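Local coordinates for interferon-inducible protein AIM2 (Mus musculus, PDB 4JBM) that senses double-stranded DNA in the cytosol through its HIN domain, the part present here, and sets off inflammasome assembly and pyroptosis, at residues N13-E18 with I26-V31; P98-L103 with G137-L142. All coordinates share one frame; numbering follows the deposited sequence.

How the interactions relate
Following the chain from its N terminus, interaction 1 comes first: 13-18, which covers the end of strand 4-16 and the residues just after it, pairs with the start of 25-32 and closes the short loop of a beta hairpin. Interaction 2 opens only after that hairpin is complete, setting the short helix 100-103 against strand 137-144 and closing a larger loop that includes strands 111-123 and 127-134. The two therefore follow in series, neither nesting nor crossing. They lie on opposite sides of the chain's centre, their own centres about 24 Å apart, and serve different beta sheets: interaction 1 belongs to the N-terminal one, interaction 2 to the C-terminal one.

Interaction 1 of 2, residues N13-E18 with I26-V31; sequences NPFECE and IFHATV
Phe15 and Ile26 form the antiparallel hydrogen-bonded pair at the turn end of the hairpin made by strands 4-16 and 25-32, in the first OB fold of the HIN domain. Phe15 N gives its hydrogen to Ile26 O at 3.2 Å, with an N-H...O angle of 160°; the return bond, Ile26 N to Phe15 O, is weak at 3.4 Å. Pro14 has no N-H to offer, but its CA-H makes a contact with the same Ile26 O, at 3.4 Å from CA. One carbonyl thus meets both residues.

The apolar contacts fall into two groups. Pro14 and Phe27 lie side by side and point the same way, Pro14 CG coming 3.7 Å from Phe27 CD1; Lys48 touches both. Elsewhere along the pairing, Ile26 turns CG1 between its backbone N and carbonyl carbon (chi1 70°), which brings CG1 within 3.7 Å of Cys17 CB. Cys17 SG is bonded to Cys179, so the branched isoleucine packs against a disulfide that joins this hairpin to the C-terminal half of the chain.

The aromatic contact is edge to edge: Phe15 CE1 and His28 ND1 are 4.0 Å apart, each near the plane of the other ring. Two rings from the C-terminal half continue the cluster, Phe181 edge-to-face with Phe15 and Phe162 against His28.

Backbone bonds of Cys17 and Glu18 with Gln24, and of His28 with Ile12, extend the ladder beyond the Phe15-Ile26 pair. Buried at the edge of the Phe15 ring, His28 ND1 has no polar partner in the model, which probably carries an energetic cost.

Interaction 2 of 2, residues P98-L103 with G137-L142; sequences PRISKL and GTMEVL
Ile100 meets Gly137, Thr138 and Met139 in a buried, largely apolar contact between the short helix 100-103 and residues 137 to 139 of strand 137-144, with no hydrogen bond passing directly between the two segments. The isoleucine does most of the touching, and its two branches divide the work. CG2 lies anti to the backbone N and rests 3.7 Å from Met139 CB and as far from Thr138 O, while CD1, at the end of the other branch, reaches the strand backbone 3.3 Å from Gly137 O. The side chains of Ile100 and Met139 run alongside each other in antiparallel fashion, and Ile100 CG2 is also 4.0 Å from SD of Met139. The methionine is extended beyond CG, a long, flexible side chain well suited to reach on toward the next turn of the helix. There SD comes 4.3 Å from CD1 of Leu103, and Leu174 of strand 171-175 touches both residues.

The strand belongs to the C-terminal of the two OB folds of the HIN domain, and the helix covers one part of its sheet. Gly137 takes phi 155° and psi -173°, where a side chain would strike the preceding carbonyl oxygen.

Arg99 is the N-cap residue, its O accepting a 3.0 Å bond from Leu103 N. Two N-H groups of the first turn are taken up at the connection between strands 127-134 and 137-144: Asp134 OD2 accepts from Ile100 N, and Thr136 OG1 from Ser101 N. Arg99 itself packs on a phosphate of the bound DNA, which places this helix end at the nucleic acid surface.

Interaction 1 of 2, residues N13-E18 with I26-V31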
loop_
_atom_site.group_PDB
_atom_site.type_symbol
_atom_site.label_atom_id
_atom_site.label_comp_id
_atom_site.label_asym_id
_atom_site.label_seq_id
_atom_site.Cartn_x
_atom_site.Cartn_y
_atom_site.Cartn_z
ATOM N N ASN A 13 -10.132 -6.183 1.964
ATOM C CA ASN A 13 -10.561 -7.567 1.793
ATOM C C ASN A 13 -9.612 -8.305 0.852
ATOM O O ASN A 13 -9.144 -7.734 -0.139
ATOM C CB ASN A 13 -12.003 -7.642 1.281
ATOM C CG ASN A 13 -13.024 -7.303 2.355
ATOM O OD1 ASN A 13 -13.222 -8.061 3.306
ATOM N ND2 ASN A 13 -13.691 -6.167 2.194
ATOM N N PRO A 14 -9.338 -9.585 1.151
ATOM C CA PRO A 14 -8.364 -10.381 0.400
ATOM C C PRO A 14 -8.700 -10.497 -1.085
ATOM O O PRO A 14 -9.869 -10.545 -1.472
ATOM C CB PRO A 14 -8.454 -11.758 1.066
ATOM C CG PRO A 14 -8.937 -11.473 2.453
ATOM C CD PRO A 14 -9.896 -10.332 2.292
ATOM N N PHE A 15 -7.657 -10.520 -1.904
ATOM C CA PHE A 15 -7.796 -10.648 -3.345
ATOM C C PHE A 15 -6.763 -11.656 -3.788
ATOM O O PHE A 15 -5.749 -11.837 -3.114
ATOM C CB PHE A 15 -7.531 -9.302 -4.024
ATOM C CG PHE A 15 -6.135 -8.764 -3.808
ATOM C CD1 PHE A 15 -5.805 -8.131 -2.617
ATOM C CD2 PHE A 15 -5.160 -8.876 -4.792
ATOM C CE1 PHE A 15 -4.532 -7.623 -2.401
ATOM C CE2 PHE A 15 -3.877 -8.364 -4.583
ATOM C CZ PHE A 15 -3.566 -7.738 -3.383
ATOM N N GLU A 16 -6.994 -12.302 -4.927
ATOM C CA GLU A 16 -6.033 -13.288 -5.381
ATOM C C GLU A 16 -4.804 -12.577 -5.914
ATOM O O GLU A 16 -4.899 -11.658 -6.727
ATOM C CB GLU A 16 -6.617 -14.194 -6.464
ATOM C CG GLU A 16 -5.552 -15.057 -7.123
ATOM C CD GLU A 16 -6.099 -15.960 -8.209
ATOM O OE1 GLU A 16 -7.310 -15.875 -8.505
ATOM O OE2 GLU A 16 -5.313 -16.751 -8.775
ATOM N N CYS A 17 -3.644 -13.019 -5.452
ATOM C CA CYS A 17 -2.379 -12.450 -5.873
ATOM C C CYS A 17 -1.472 -13.608 -6.288
ATOM O O CYS A 17 -1.862 -14.769 -6.161
ATOM C CB CYS A 17 -1.778 -11.655 -4.712
ATOM S SG CYS A 17 -0.136 -10.998 -5.010
ATOM N N GLU A 18 -0.286 -13.308 -6.806
ATOM C CA GLU A 18 0.667 -14.366 -7.142
ATOM C C GLU A 18 1.473 -14.776 -5.916
ATOM O O GLU A 18 0.994 -15.520 -5.057
ATOM C CB GLU A 18 1.599 -13.932 -8.278
ATOM C CG GLU A 18 2.956 -14.637 -8.279
ATOM C CD GLU A 18 2.866 -16.118 -8.611
ATOM O OE1 GLU A 18 1.792 -16.575 -9.057
ATOM O OE2 GLU A 18 3.879 -16.829 -8.422
ATOM N N ILE A 26 -3.856 -13.219 -0.619
ATOM C CA ILE A 26 -3.294 -12.366 0.420
ATOM C C ILE A 26 -4.097 -11.101 0.633
ATOM O O ILE A 26 -5.006 -10.781 -0.138
ATOM C CB ILE A 26 -1.874 -11.891 0.059
ATOM C CG1 ILE A 26 -1.934 -10.888 -1.088
ATOM C CG2 ILE A 26 -0.975 -13.057 -0.295
ATOM C CD1 ILE A 26 -0.815 -9.892 -1.056
ATOM N N PHE A 27 -3.740 -10.371 1.685
ATOM C CA PHE A 27 -4.232 -9.009 1.830
ATOM C C PHE A 27 -3.223 -8.092 2.506
ATOM O O PHE A 27 -2.175 -8.542 2.993
ATOM C CB PHE A 27 -5.626 -8.937 2.475
ATOM C CG PHE A 27 -5.670 -9.346 3.927
ATOM C CD1 PHE A 27 -5.798 -10.681 4.288
ATOM C CD2 PHE A 27 -5.631 -8.385 4.930
ATOM C CE1 PHE A 27 -5.860 -11.052 5.622
ATOM C CE2 PHE A 27 -5.695 -8.749 6.267
ATOM C CZ PHE A 27 -5.809 -10.084 6.614
ATOM N N HIS A 28 -3.542 -6.802 2.491
ATOM C CA HIS A 28 -2.691 -5.789 3.084
ATOM C C HIS A 28 -3.436 -5.025 4.168
ATOM O O HIS A 28 -4.642 -4.779 4.064
ATOM C CB HIS A 28 -2.203 -4.828 2.005
ATOM C CG HIS A 28 -1.257 -5.457 1.037
ATOM N ND1 HIS A 28 -1.670 -6.047 -0.138
ATOM C CD2 HIS A 28 0.087 -5.611 1.085
ATOM C CE1 HIS A 28 -0.621 -6.522 -0.780
ATOM N NE2 HIS A 28 0.459 -6.272 -0.064
ATOM N N ALA A 29 -2.699 -4.632 5.200
ATOM C CA ALA A 29 -3.279 -3.904 6.311
ATOM C C ALA A 29 -2.297 -2.860 6.814
ATOM O O ALA A 29 -1.119 -2.895 6.478
ATOM C CB ALA A 29 -3.671 -4.862 7.432
ATOM N N THR A 30 -2.790 -1.905 7.589
ATOM C CA THR A 30 -1.912 -0.960 8.271
ATOM C C THR A 30 -2.158 -1.112 9.751
ATOM O O THR A 30 -3.306 -1.138 10.192
ATOM C CB THR A 30 -2.198 0.487 7.865
ATOM O OG1 THR A 30 -2.037 0.622 6.451
ATOM C CG2 THR A 30 -1.240 1.447 8.567
ATOM N N VAL A 31 -1.092 -1.262 10.523
ATOM C CA VAL A 31 -1.256 -1.402 11.963
ATOM C C VAL A 31 -0.324 -0.412 12.642
ATOM O O VAL A 31 0.553 0.159 11.994
ATOM C CB VAL A 31 -0.977 -2.844 12.434
ATOM C CG1 VAL A 31 -1.862 -3.836 11.693
ATOM C CG2 VAL A 31 0.482 -3.180 12.244
#

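Interaction 2 of 2, residues P98-L103 with G137-L142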
loop_
_atom_site.group_PDB
_atom_site.type_symbol
_atom_site.label_atom_id
_atom_site.label_comp_id
_atom_site.label_asym_id
_atom_site.label_seq_id
_atom_site.Cartn_x
_atom_site.Cartn_y
_atom_site.Cartn_z
ATOM N N PRO A 98 1.927 9.896 0.922
ATOM C CA PRO A 98 3.210 10.601 1.021
ATOM C C PRO A 98 3.403 11.576 -0.147
ATOM O O PRO A 98 2.889 11.327 -1.237
ATOM C CB PRO A 98 4.238 9.461 0.940
ATOM C CG PRO A 98 3.482 8.210 1.347
ATOM C CD PRO A 98 2.099 8.434 0.809
ATOM N N ARG A 99 4.107 12.684 0.093
ATOM C CA ARG A 99 4.465 13.615 -0.981
ATOM C C ARG A 99 5.563 13.002 -1.876
ATOM O O ARG A 99 6.288 12.105 -1.451
ATOM C CB ARG A 99 4.911 14.966 -0.396
ATOM C CG ARG A 99 3.810 15.739 0.341
ATOM C CD ARG A 99 2.594 15.961 -0.541
ATOM N NE ARG A 99 1.623 14.884 -0.376
ATOM C CZ ARG A 99 0.567 14.696 -1.154
ATOM N NH1 ARG A 99 0.312 15.535 -2.156
ATOM N NH2 ARG A 99 -0.240 13.671 -0.921
ATOM N N ILE A 100 5.636 13.437 -3.129
ATOM C CA ILE A 100 6.648 12.936 -4.067
ATOM C C ILE A 100 8.099 13.251 -3.654
ATOM O O ILE A 100 8.968 12.377 -3.720
ATOM C CB ILE A 100 6.367 13.455 -5.483
ATOM C CG1 ILE A 100 5.061 12.852 -5.992
ATOM C CG2 ILE A 100 7.494 13.089 -6.433
ATOM C CD1 ILE A 100 4.606 13.424 -7.318
ATOM N N SER A 101 8.350 14.486 -3.219
ATOM C CA SER A 101 9.675 14.892 -2.751
ATOM C C SER A 101 10.139 14.063 -1.556
ATOM O O SER A 101 11.337 13.850 -1.358
ATOM C CB SER A 101 9.685 16.379 -2.390
ATOM O OG SER A 101 8.844 16.649 -1.280
ATOM N N LYS A 102 9.186 13.591 -0.760
ATOM C CA LYS A 102 9.518 12.732 0.364
ATOM C C LYS A 102 9.824 11.336 -0.159
ATOM O O LYS A 102 10.773 10.695 0.281
ATOM C CB LYS A 102 8.359 12.693 1.360
ATOM C CG LYS A 102 8.613 11.847 2.610
ATOM C CD LYS A 102 7.316 11.628 3.411
ATOM C CE LYS A 102 6.499 12.914 3.582
ATOM N NZ LYS A 102 5.083 12.768 3.115
ATOM N N LEU A 103 9.030 10.880 -1.119
ATOM C CA LEU A 103 9.195 9.541 -1.666
ATOM C C LEU A 103 10.548 9.391 -2.355
ATOM O O LEU A 103 11.117 8.298 -2.375
ATOM C CB LEU A 103 8.070 9.210 -2.653
ATOM C CG LEU A 103 6.688 8.880 -2.083
ATOM C CD1 LEU A 103 5.718 8.487 -3.190
ATOM C CD2 LEU A 103 6.812 7.758 -1.067
ATOM N N GLY A 137 6.798 17.935 -6.740
ATOM C CA GLY A 137 7.534 17.384 -7.859
ATOM C C GLY A 137 6.704 16.473 -8.738
ATOM O O GLY A 137 5.485 16.373 -8.579
ATOM N N THR A 138 7.369 15.832 -9.695
ATOM C CA THR A 138 6.730 14.870 -10.581
ATOM C C THR A 138 7.413 13.526 -10.404
ATOM O O THR A 138 8.566 13.453 -9.964
ATOM C CB THR A 138 6.822 15.289 -12.055
ATOM O OG1 THR A 138 8.201 15.434 -12.425
ATOM C CG2 THR A 138 6.094 16.609 -12.274
ATOM N N MET A 139 6.705 12.460 -10.755
ATOM C CA MET A 139 7.257 11.126 -10.589
ATOM C C MET A 139 6.574 10.175 -11.548
ATOM O O MET A 139 5.601 10.540 -12.197
ATOM C CB MET A 139 7.069 10.665 -9.139
ATOM C CG MET A 139 8.024 9.580 -8.676
ATOM S SD MET A 139 7.638 9.083 -6.989
ATOM C CE MET A 139 8.985 7.927 -6.705
ATOM N N GLU A 140 7.109 8.968 -11.674
ATOM C CA GLU A 140 6.532 7.996 -12.589
ATOM C C GLU A 140 6.114 6.729 -11.848
ATOM O O GLU A 140 6.768 6.299 -10.898
ATOM C CB GLU A 140 7.503 7.717 -13.731
ATOM C CG GLU A 140 7.850 8.974 -14.521
ATOM C CD GLU A 140 8.593 8.676 -15.812
ATOM O OE1 GLU A 140 9.610 7.952 -15.761
ATOM O OE2 GLU A 140 8.161 9.169 -16.876
ATOM N N VAL A 141 4.994 6.155 -12.261
ATOM C CA VAL A 141 4.486 4.973 -11.597
ATOM C C VAL A 141 4.405 3.891 -12.626
ATOM O O VAL A 141 3.646 3.996 -13.588
ATOM C CB VAL A 141 3.097 5.207 -10.985
ATOM C CG1 VAL A 141 2.520 3.896 -10.462
ATOM C CG2 VAL A 141 3.197 6.216 -9.877
ATOM N N LEU A 142 5.211 2.858 -12.422
ATOM C CA LEU A 142 5.365 1.797 -13.398
ATOM C C LEU A 142 4.470 0.618 -13.062
ATOM O O LEU A 142 4.680 -0.063 -12.066
ATOM C CB LEU A 142 6.835 1.373 -13.434
ATOM C CG LEU A 142 7.321 0.199 -14.285
ATOM C CD1 LEU A 142 6.986 0.415 -15.746
ATOM C CD2 LEU A 142 8.821 0.070 -14.092
#